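Local coordinates for protein CT_858 (Chlamydia trachomatis, PDB 3DOR) that probably acts as a secreted serine endopeptidase of the S41 family, related in fold to the ClpP and crotonase group, at residues N254-G266 / V293-E307. Sequence-based numbering, arbitrary orientation.
With SO4 (sulfate ion), chain M.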
ATOM      1  N   ASN B 254       0.987  14.076 -24.911  1.00 27.91           N
ATOM      2  CA  ASN B 254       0.661  13.402 -23.654  1.00 29.25           C
ATOM      3  C   ASN B 254       1.371  14.024 -22.447  1.00 28.38           C
ATOM      4  O   ASN B 254       2.557  14.346 -22.514  1.00 27.90           O
ATOM      5  CB  ASN B 254       1.084  11.931 -23.704  1.00 32.76           C
ATOM      6  CG  ASN B 254       0.087  11.041 -24.416  1.00 38.42           C
ATOM      7  OD1 ASN B 254      -0.182   9.937 -23.955  1.00 45.75           O
ATOM      8  ND2 ASN B 254      -0.445  11.494 -25.547  1.00 39.47           N
ATOM      9  N   ILE B 255       0.653  14.178 -21.344  1.00 25.06           N
ATOM     10  CA  ILE B 255       1.260  14.701 -20.135  1.00 26.01           C
ATOM     11  C   ILE B 255       2.315  13.660 -19.732  1.00 26.23           C
ATOM     12  O   ILE B 255       2.036  12.465 -19.733  1.00 24.89           O
ATOM     13  CB  ILE B 255       0.208  14.861 -19.021  1.00 25.03           C
ATOM     14  CG1 ILE B 255      -0.667  16.093 -19.321  1.00 27.77           C
ATOM     15  CG2 ILE B 255       0.879  15.009 -17.669  1.00 22.87           C
ATOM     16  CD1 ILE B 255      -1.784  16.337 -18.295  1.00 26.09           C
ATOM     17  N   GLY B 256       3.527  14.113 -19.420  1.00 24.48           N
ATOM     18  CA  GLY B 256       4.580  13.183 -19.051  1.00 24.70           C
ATOM     19  C   GLY B 256       5.365  12.629 -20.232  1.00 25.54           C
ATOM     20  O   GLY B 256       6.291  11.839 -20.053  1.00 28.26           O
ATOM     21  N   SER B 257       5.004  13.036 -21.442  1.00 25.40           N
ATOM     22  CA  SER B 257       5.701  12.577 -22.643  1.00 26.25           C
ATOM     23  C   SER B 257       7.185  12.958 -22.604  1.00 25.96           C
ATOM     24  O   SER B 257       7.538  14.107 -22.331  1.00 23.81           O
ATOM     25  CB  SER B 257       5.050  13.178 -23.895  1.00 25.40           C
ATOM     26  OG  SER B 257       5.954  13.184 -24.989  1.00 25.47           O
ATOM     27  N   THR B 258       8.052  11.991 -22.892  1.00 26.28           N
ATOM     28  CA  THR B 258       9.492  12.239 -22.873  1.00 25.06           C
ATOM     29  C   THR B 258       9.929  13.324 -23.851  1.00 23.44           C
ATOM     30  O   THR B 258      10.702  14.214 -23.496  1.00 20.34           O
ATOM     31  CB  THR B 258      10.292  10.938 -23.180  1.00 26.90           C
ATOM     32  OG1 THR B 258      10.062   9.990 -22.140  1.00 28.88           O
ATOM     33  CG2 THR B 258      11.789  11.214 -23.248  1.00 25.23           C
ATOM     34  N   ASP B 259       9.431  13.261 -25.078  1.00 24.01           N
ATOM     35  CA  ASP B 259       9.821  14.232 -26.095  1.00 24.73           C
ATOM     36  C   ASP B 259       9.016  15.518 -26.139  1.00 23.90           C
ATOM     37  O   ASP B 259       9.507  16.539 -26.613  1.00 24.23           O
ATOM     38  CB  ASP B 259       9.801  13.577 -27.482  1.00 27.05           C
ATOM     39  CG  ASP B 259      10.991  12.659 -27.710  1.00 30.23           C
ATOM     40  OD1 ASP B 259      10.991  11.895 -28.698  1.00 33.78           O
ATOM     41  OD2 ASP B 259      11.937  12.714 -26.904  1.00 31.06           O
ATOM     42  N   GLY B 260       7.785  15.499 -25.652  1.00 24.11           N
ATOM     43  CA  GLY B 260       7.016  16.729 -25.713  1.00 22.68           C
ATOM     44  C   GLY B 260       6.613  16.999 -27.151  1.00 25.32           C
ATOM     45  O   GLY B 260       6.680  16.102 -28.009  1.00 24.65           O
ATOM     46  N   PHE B 261       6.238  18.238 -27.440  1.00 23.96           N
ATOM     47  CA  PHE B 261       5.760  18.571 -28.775  1.00 24.04           C
ATOM     48  C   PHE B 261       6.481  19.703 -29.481  1.00 25.00           C
ATOM     49  O   PHE B 261       6.091  20.096 -30.573  1.00 26.55           O
ATOM     50  CB  PHE B 261       4.270  18.899 -28.681  1.00 26.91           C
ATOM     51  CG  PHE B 261       3.956  19.990 -27.691  1.00 24.51           C
ATOM     52  CD1 PHE B 261       4.115  21.328 -28.034  1.00 26.66           C
ATOM     53  CD2 PHE B 261       3.521  19.679 -26.411  1.00 25.17           C
ATOM     54  CE1 PHE B 261       3.843  22.341 -27.114  1.00 25.35           C
ATOM     55  CE2 PHE B 261       3.247  20.683 -25.480  1.00 25.02           C
ATOM     56  CZ  PHE B 261       3.409  22.019 -25.836  1.00 24.61           C
ATOM     57  N   LEU B 262       7.531  20.229 -28.870  1.00 24.16           N
ATOM     58  CA  LEU B 262       8.278  21.317 -29.479  1.00 26.14           C
ATOM     59  C   LEU B 262       9.363  20.846 -30.453  1.00 28.79           C
ATOM     60  O   LEU B 262      10.140  19.930 -30.152  1.00 27.86           O
ATOM     61  CB  LEU B 262       8.919  22.175 -28.390  1.00 24.76           C
ATOM     62  CG  LEU B 262       7.940  22.759 -27.367  1.00 24.67           C
ATOM     63  CD1 LEU B 262       8.713  23.442 -26.261  1.00 22.53           C
ATOM     64  CD2 LEU B 262       6.995  23.744 -28.067  1.00 24.71           C
ATOM     65  N   PRO B 263       9.407  21.449 -31.652  1.00 29.78           N
ATOM     66  CA  PRO B 263      10.424  21.071 -32.642  1.00 30.36           C
ATOM     67  C   PRO B 263      11.785  21.639 -32.226  1.00 29.94           C
ATOM     68  O   PRO B 263      11.848  22.518 -31.364  1.00 29.35           O
ATOM     69  CB  PRO B 263       9.885  21.674 -33.948  1.00 31.48           C
ATOM     70  CG  PRO B 263       9.006  22.798 -33.492  1.00 32.94           C
ATOM     71  CD  PRO B 263       8.337  22.255 -32.266  1.00 30.25           C
ATOM     72  N   VAL B 264      12.873  21.144 -32.813  1.00 29.41           N
ATOM     73  CA  VAL B 264      14.200  21.635 -32.442  1.00 29.88           C
ATOM     74  C   VAL B 264      14.286  23.132 -32.670  1.00 30.71           C
ATOM     75  O   VAL B 264      13.708  23.656 -33.620  1.00 32.66           O
ATOM     76  CB  VAL B 264      15.329  20.911 -33.232  1.00 29.82           C
ATOM     77  CG1 VAL B 264      15.246  19.422 -32.987  1.00 26.58           C
ATOM     78  CG2 VAL B 264      15.212  21.196 -34.713  1.00 30.32           C
ATOM     79  N   ILE B 265      15.012  23.818 -31.792  1.00 31.05           N
ATOM     80  CA  ILE B 265      15.148  25.265 -31.870  1.00 30.89           C
ATOM     81  C   ILE B 265      16.137  25.751 -32.932  1.00 33.08           C
ATOM     82  O   ILE B 265      16.149  26.930 -33.286  1.00 32.95           O
ATOM     83  CB  ILE B 265      15.553  25.834 -30.487  1.00 32.49           C
ATOM     84  CG1 ILE B 265      16.932  25.291 -30.080  1.00 28.87           C
ATOM     85  CG2 ILE B 265      14.496  25.451 -29.451  1.00 30.06           C
ATOM     86  CD1 ILE B 265      17.427  25.769 -28.729  1.00 27.16           C
ATOM     87  N   GLY B 266      16.956  24.843 -33.444  1.00 33.75           N
ATOM     88  CA  GLY B 266      17.919  25.225 -34.458  1.00 34.89           C
ATOM     89  C   GLY B 266      18.740  24.031 -34.893  1.00 37.02           C
ATOM     90  O   GLY B 266      18.485  22.916 -34.436  1.00 35.72           O
ATOM     91  N   VAL B 293      23.284  26.896 -27.552  1.00 25.58           N
ATOM     92  CA  VAL B 293      22.311  26.787 -26.479  1.00 26.11           C
ATOM     93  C   VAL B 293      21.837  25.364 -26.251  1.00 24.74           C
ATOM     94  O   VAL B 293      21.556  24.630 -27.193  1.00 22.97           O
ATOM     95  CB  VAL B 293      21.084  27.692 -26.769  1.00 26.69           C
ATOM     96  CG1 VAL B 293      20.036  27.540 -25.666  1.00 25.33           C
ATOM     97  CG2 VAL B 293      21.538  29.156 -26.884  1.00 24.43           C
ATOM     98  N   GLY B 294      21.754  24.976 -24.986  1.00 24.75           N
ATOM     99  CA  GLY B 294      21.284  23.641 -24.678  1.00 24.12           C
ATOM    100  C   GLY B 294      19.775  23.604 -24.555  1.00 24.49           C
ATOM    101  O   GLY B 294      19.139  24.612 -24.220  1.00 24.61           O
ATOM    102  N   PHE B 295      19.199  22.446 -24.867  1.00 25.06           N
ATOM    103  CA  PHE B 295      17.765  22.221 -24.753  1.00 23.64           C
ATOM    104  C   PHE B 295      17.594  20.894 -24.019  1.00 24.92           C
ATOM    105  O   PHE B 295      18.186  19.875 -24.391  1.00 23.57           O
ATOM    106  CB  PHE B 295      17.077  22.128 -26.113  1.00 23.77           C
ATOM    107  CG  PHE B 295      15.587  21.826 -26.014  1.00 26.02           C
ATOM    108  CD1 PHE B 295      14.651  22.856 -25.947  1.00 26.17           C
ATOM    109  CD2 PHE B 295      15.133  20.510 -25.938  1.00 24.94           C
ATOM    110  CE1 PHE B 295      13.286  22.583 -25.805  1.00 25.18           C
ATOM    111  CE2 PHE B 295      13.770  20.224 -25.796  1.00 26.60           C
ATOM    112  CZ  PHE B 295      12.846  21.262 -25.728  1.00 27.17           C
ATOM    113  N   LEU B 296      16.785  20.918 -22.973  1.00 24.15           N
ATOM    114  CA  LEU B 296      16.537  19.738 -22.165  1.00 25.28           C
ATOM    115  C   LEU B 296      15.064  19.717 -21.775  1.00 24.37           C
ATOM    116  O   LEU B 296      14.524  20.734 -21.372  1.00 24.24           O
ATOM    117  CB  LEU B 296      17.401  19.794 -20.900  1.00 24.87           C
ATOM    118  CG  LEU B 296      17.268  18.721 -19.811  1.00 28.12           C
ATOM    119  CD1 LEU B 296      15.965  18.889 -19.063  1.00 33.64           C
ATOM    120  CD2 LEU B 296      17.342  17.342 -20.433  1.00 26.59           C
ATOM    121  N   ARG B 297      14.406  18.571 -21.914  1.00 24.56           N
ATOM    122  CA  ARG B 297      13.007  18.480 -21.499  1.00 24.23           C
ATOM    123  C   ARG B 297      12.935  17.586 -20.264  1.00 23.00           C
ATOM    124  O   ARG B 297      13.513  16.494 -20.259  1.00 25.51           O
ATOM    125  CB  ARG B 297      12.129  17.895 -22.620  1.00 23.61           C
ATOM    126  CG  ARG B 297      10.677  17.633 -22.186  1.00 24.78           C
ATOM    127  CD  ARG B 297       9.739  17.191 -23.328  1.00 22.43           C
ATOM    128  NE  ARG B 297       8.513  16.632 -22.760  1.00 24.80           N
ATOM    129  CZ  ARG B 297       7.626  17.335 -22.054  1.00 24.78           C
ATOM    130  NH1 ARG B 297       7.802  18.635 -21.844  1.00 25.12           N
ATOM    131  NH2 ARG B 297       6.598  16.725 -21.491  1.00 23.77           N
ATOM    132  N   ILE B 298      12.288  18.065 -19.202  1.00 19.56           N
ATOM    133  CA  ILE B 298      12.105  17.257 -17.987  1.00 20.92           C
ATOM    134  C   ILE B 298      10.635  16.883 -18.137  1.00 21.81           C
ATOM    135  O   ILE B 298       9.756  17.722 -17.952  1.00 23.67           O
ATOM    136  CB  ILE B 298      12.329  18.088 -16.691  1.00 20.07           C
ATOM    137  CG1 ILE B 298      13.774  18.584 -16.623  1.00 18.27           C
ATOM    138  CG2 ILE B 298      12.030  17.238 -15.461  1.00 17.05           C
ATOM    139  CD1 ILE B 298      14.077  19.444 -15.381  1.00 19.70           C
ATOM    140  N   PRO B 299      10.348  15.616 -18.478  1.00 23.10           N
ATOM    141  CA  PRO B 299       8.975  15.148 -18.679  1.00 22.45           C
ATOM    142  C   PRO B 299       8.119  14.827 -17.456  1.00 24.45           C
ATOM    143  O   PRO B 299       6.895  15.017 -17.480  1.00 25.18           O
ATOM    144  CB  PRO B 299       9.176  13.940 -19.594  1.00 21.88           C
ATOM    145  CG  PRO B 299      10.406  13.314 -19.012  1.00 22.60           C
ATOM    146  CD  PRO B 299      11.310  14.511 -18.678  1.00 23.94           C
ATOM    147  N   THR B 300       8.748  14.341 -16.397  1.00 22.68           N
ATOM    148  CA  THR B 300       8.022  13.989 -15.184  1.00 22.37           C
ATOM    149  C   THR B 300       8.991  13.954 -14.016  1.00 24.89           C
ATOM    150  O   THR B 300      10.207  13.864 -14.223  1.00 24.51           O
ATOM    151  CB  THR B 300       7.385  12.591 -15.304  1.00 22.74           C
ATOM    152  OG1 THR B 300       6.788  12.231 -14.053  1.00 22.06           O
ATOM    153  CG2 THR B 300       8.448  11.546 -15.657  1.00 20.86           C
ATOM    154  N   TYR B 301       8.462  14.038 -12.796  1.00 23.41           N
ATOM    155  CA  TYR B 301       9.306  13.968 -11.620  1.00 23.94           C
ATOM    156  C   TYR B 301       9.158  12.629 -10.906  1.00 24.43           C
ATOM    157  O   TYR B 301       9.718  12.414  -9.832  1.00 24.76           O
ATOM    158  CB  TYR B 301       9.053  15.155 -10.680  1.00 22.72           C
ATOM    159  CG  TYR B 301       9.524  16.466 -11.293  1.00 22.16           C
ATOM    160  CD1 TYR B 301       8.620  17.345 -11.890  1.00 22.02           C
ATOM    161  CD2 TYR B 301      10.886  16.788 -11.351  1.00 22.57           C
ATOM    162  CE1 TYR B 301       9.054  18.511 -12.538  1.00 21.39           C
ATOM    163  CE2 TYR B 301      11.332  17.963 -12.001  1.00 21.76           C
ATOM    164  CZ  TYR B 301      10.406  18.810 -12.594  1.00 20.13           C
ATOM    165  OH  TYR B 301      10.815  19.936 -13.278  1.00 23.57           O
ATOM    166  N   SER B 302       8.389  11.722 -11.492  1.00 25.34           N
ATOM    167  CA  SER B 302       8.301  10.391 -10.910  1.00 29.40           C
ATOM    168  C   SER B 302       9.217   9.638 -11.873  1.00 27.98           C
ATOM    169  O   SER B 302       8.781   9.055 -12.867  1.00 26.53           O
ATOM    170  CB  SER B 302       6.861   9.850 -10.919  1.00 29.85           C
ATOM    171  OG  SER B 302       6.407   9.590 -12.221  1.00 40.99           O
ATOM    172  N   TRP B 303      10.513   9.713 -11.585  1.00 27.12           N
ATOM    173  CA  TRP B 303      11.539   9.114 -12.426  1.00 29.20           C
ATOM    174  C   TRP B 303      11.290   7.693 -12.906  1.00 29.80           C
ATOM    175  O   TRP B 303      11.676   7.343 -14.018  1.00 31.18           O
ATOM    176  CB  TRP B 303      12.901   9.182 -11.724  1.00 27.76           C
ATOM    177  CG  TRP B 303      12.905   8.619 -10.340  1.00 27.57           C
ATOM    178  CD1 TRP B 303      12.485   9.238  -9.192  1.00 29.46           C
ATOM    179  CD2 TRP B 303      13.379   7.326  -9.948  1.00 28.92           C
ATOM    180  NE1 TRP B 303      12.676   8.408  -8.107  1.00 28.21           N
ATOM    181  CE2 TRP B 303      13.221   7.230  -8.546  1.00 27.85           C
ATOM    182  CE3 TRP B 303      13.921   6.240 -10.647  1.00 28.10           C
ATOM    183  CZ2 TRP B 303      13.597   6.089  -7.829  1.00 30.23           C
ATOM    184  CZ3 TRP B 303      14.293   5.106  -9.932  1.00 30.35           C
ATOM    185  CH2 TRP B 303      14.127   5.040  -8.537  1.00 29.40           C
ATOM    186  N   GLN B 304      10.646   6.881 -12.079  1.00 31.50           N
ATOM    187  CA  GLN B 304      10.383   5.495 -12.436  1.00 36.34           C
ATOM    188  C   GLN B 304       9.404   5.331 -13.602  1.00 37.52           C
ATOM    189  O   GLN B 304       9.396   4.298 -14.269  1.00 38.03           O
ATOM    190  CB  GLN B 304       9.883   4.732 -11.196  1.00 40.35           C
ATOM    191  CG  GLN B 304      10.782   4.934  -9.970  1.00 45.21           C
ATOM    192  CD  GLN B 304      10.512   3.952  -8.833  1.00 51.75           C
ATOM    193  OE1 GLN B 304      10.778   2.749  -8.950  1.00 54.46           O
ATOM    194  NE2 GLN B 304       9.989   4.464  -7.722  1.00 52.54           N
ATOM    195  N   ASP B 305       8.587   6.348 -13.858  1.00 38.36           N
ATOM    196  CA  ASP B 305       7.618   6.283 -14.947  1.00 38.01           C
ATOM    197  C   ASP B 305       8.162   6.840 -16.254  1.00 38.00           C
ATOM    198  O   ASP B 305       7.418   6.975 -17.221  1.00 38.62           O
ATOM    199  CB  ASP B 305       6.329   7.045 -14.600  1.00 39.16           C
ATOM    200  CG  ASP B 305       5.672   6.551 -13.319  1.00 41.12           C
ATOM    201  OD1 ASP B 305       5.774   5.349 -13.008  1.00 39.01           O
ATOM    202  OD2 ASP B 305       5.033   7.376 -12.631  1.00 44.52           O
ATOM    203  N   MET B 306       9.444   7.187 -16.294  1.00 36.93           N
ATOM    204  CA  MET B 306      10.007   7.710 -17.535  1.00 36.41           C
ATOM    205  C   MET B 306       9.999   6.658 -18.639  1.00 37.74           C
ATOM    206  O   MET B 306      10.309   5.492 -18.405  1.00 38.45           O
ATOM    207  CB  MET B 306      11.444   8.199 -17.334  1.00 34.06           C
ATOM    208  CG  MET B 306      11.564   9.470 -16.527  1.00 31.36           C
ATOM    209  SD  MET B 306      13.220  10.146 -16.643  1.00 30.29           S
ATOM    210  CE  MET B 306      13.141  10.980 -18.246  1.00 22.93           C
ATOM    211  N   GLU B 307       9.640   7.091 -19.842  1.00 38.49           N
ATOM    212  CA  GLU B 307       9.591   6.232 -21.020  1.00 39.37           C
ATOM    213  C   GLU B 307      10.871   5.419 -21.174  1.00 40.48           C
ATOM    214  O   GLU B 307      11.962   5.981 -21.192  1.00 39.56           O
ATOM    215  CB  GLU B 307       9.412   7.090 -22.274  1.00 40.65           C
ATOM    216  CG  GLU B 307       8.025   7.077 -22.891  1.00 42.42           C
ATOM    217  CD  GLU B 307       7.814   8.228 -23.874  1.00 43.82           C
ATOM    218  OE1 GLU B 307       7.131   9.211 -23.505  1.00 40.02           O
ATOM    219  OE2 GLU B 307       8.338   8.151 -25.010  1.00 44.87           O
TER
HETATM  220  S   SO4 M 617      -3.043  12.974 -21.823  1.00 49.70           S
HETATM  221  O1  SO4 M 617      -2.908  12.689 -23.295  1.00 50.18           O
HETATM  222  O2  SO4 M 617      -3.003  11.681 -21.078  1.00 51.05           O
HETATM  223  O3  SO4 M 617      -1.927  13.840 -21.332  1.00 46.99           O
HETATM  224  O4  SO4 M 617      -4.353  13.690 -21.632  1.00 50.44           O
HETATM  225  O   HOH W   1       8.883  10.036 -19.844  1.00 30.83           O
HETATM  226  O   HOH W   2       5.153  10.182 -25.488  1.00 37.25           O
HETATM  227  O   HOH W   3      12.945  14.249 -21.925  1.00 22.70           O
HETATM  228  O   HOH W   4      12.432   8.403 -21.725  1.00 39.19           O
HETATM  229  O   HOH W   5       8.033  10.781 -26.160  1.00 37.08           O
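R297, at the end of strand 290-297 of the mixed sheet in the S41 peptidase domain, reaches into the loop 254-266 and grips one backbone carbonyl, that of S257, side-on with two nitrogens. NE lies 2.7 Å from S257 O and NH2 2.9 Å from the same oxygen, which sits only 6° out of the guanidinium plane; NH2 meets a lone pair in the carbonyl plane, whereas NE approaches tilted from it. The side chain runs extended as far as NE, CG anti to the backbone N (chi1 174°), with CD passing close to T258 O, and the last torsion then turns the guanidinium. T339 O and N340 O accept from NH1 and NH2, so the guanidinium ties the loop to the chain following strand 333-337.

The loop folds tightly here: N254 to S257 form a type II turn, and S257 OG accepts from G260 N in an ST motif. G256, at positive phi, brings its CA to 3.3 Å from P299 O in a nearly straight C-H...O contact, while P299 CB lies against S257 O.

Farther along the segment 293-307, the side chains of T258 and E307 cross obliquely. T258 N donates to E307 OE1 almost linearly (176°), yet from above the carboxylate plane. Toward the start of that segment, I265 CG2 meets the F295 ring obliquely and both residues touch I335, extending the join along the strand. Waters also bridge the two segments, one molecule donating to both T258 O and R297 O, and another accepting from E307 N while it donates to G256 O and lies 2.6 Å from T258 OG1.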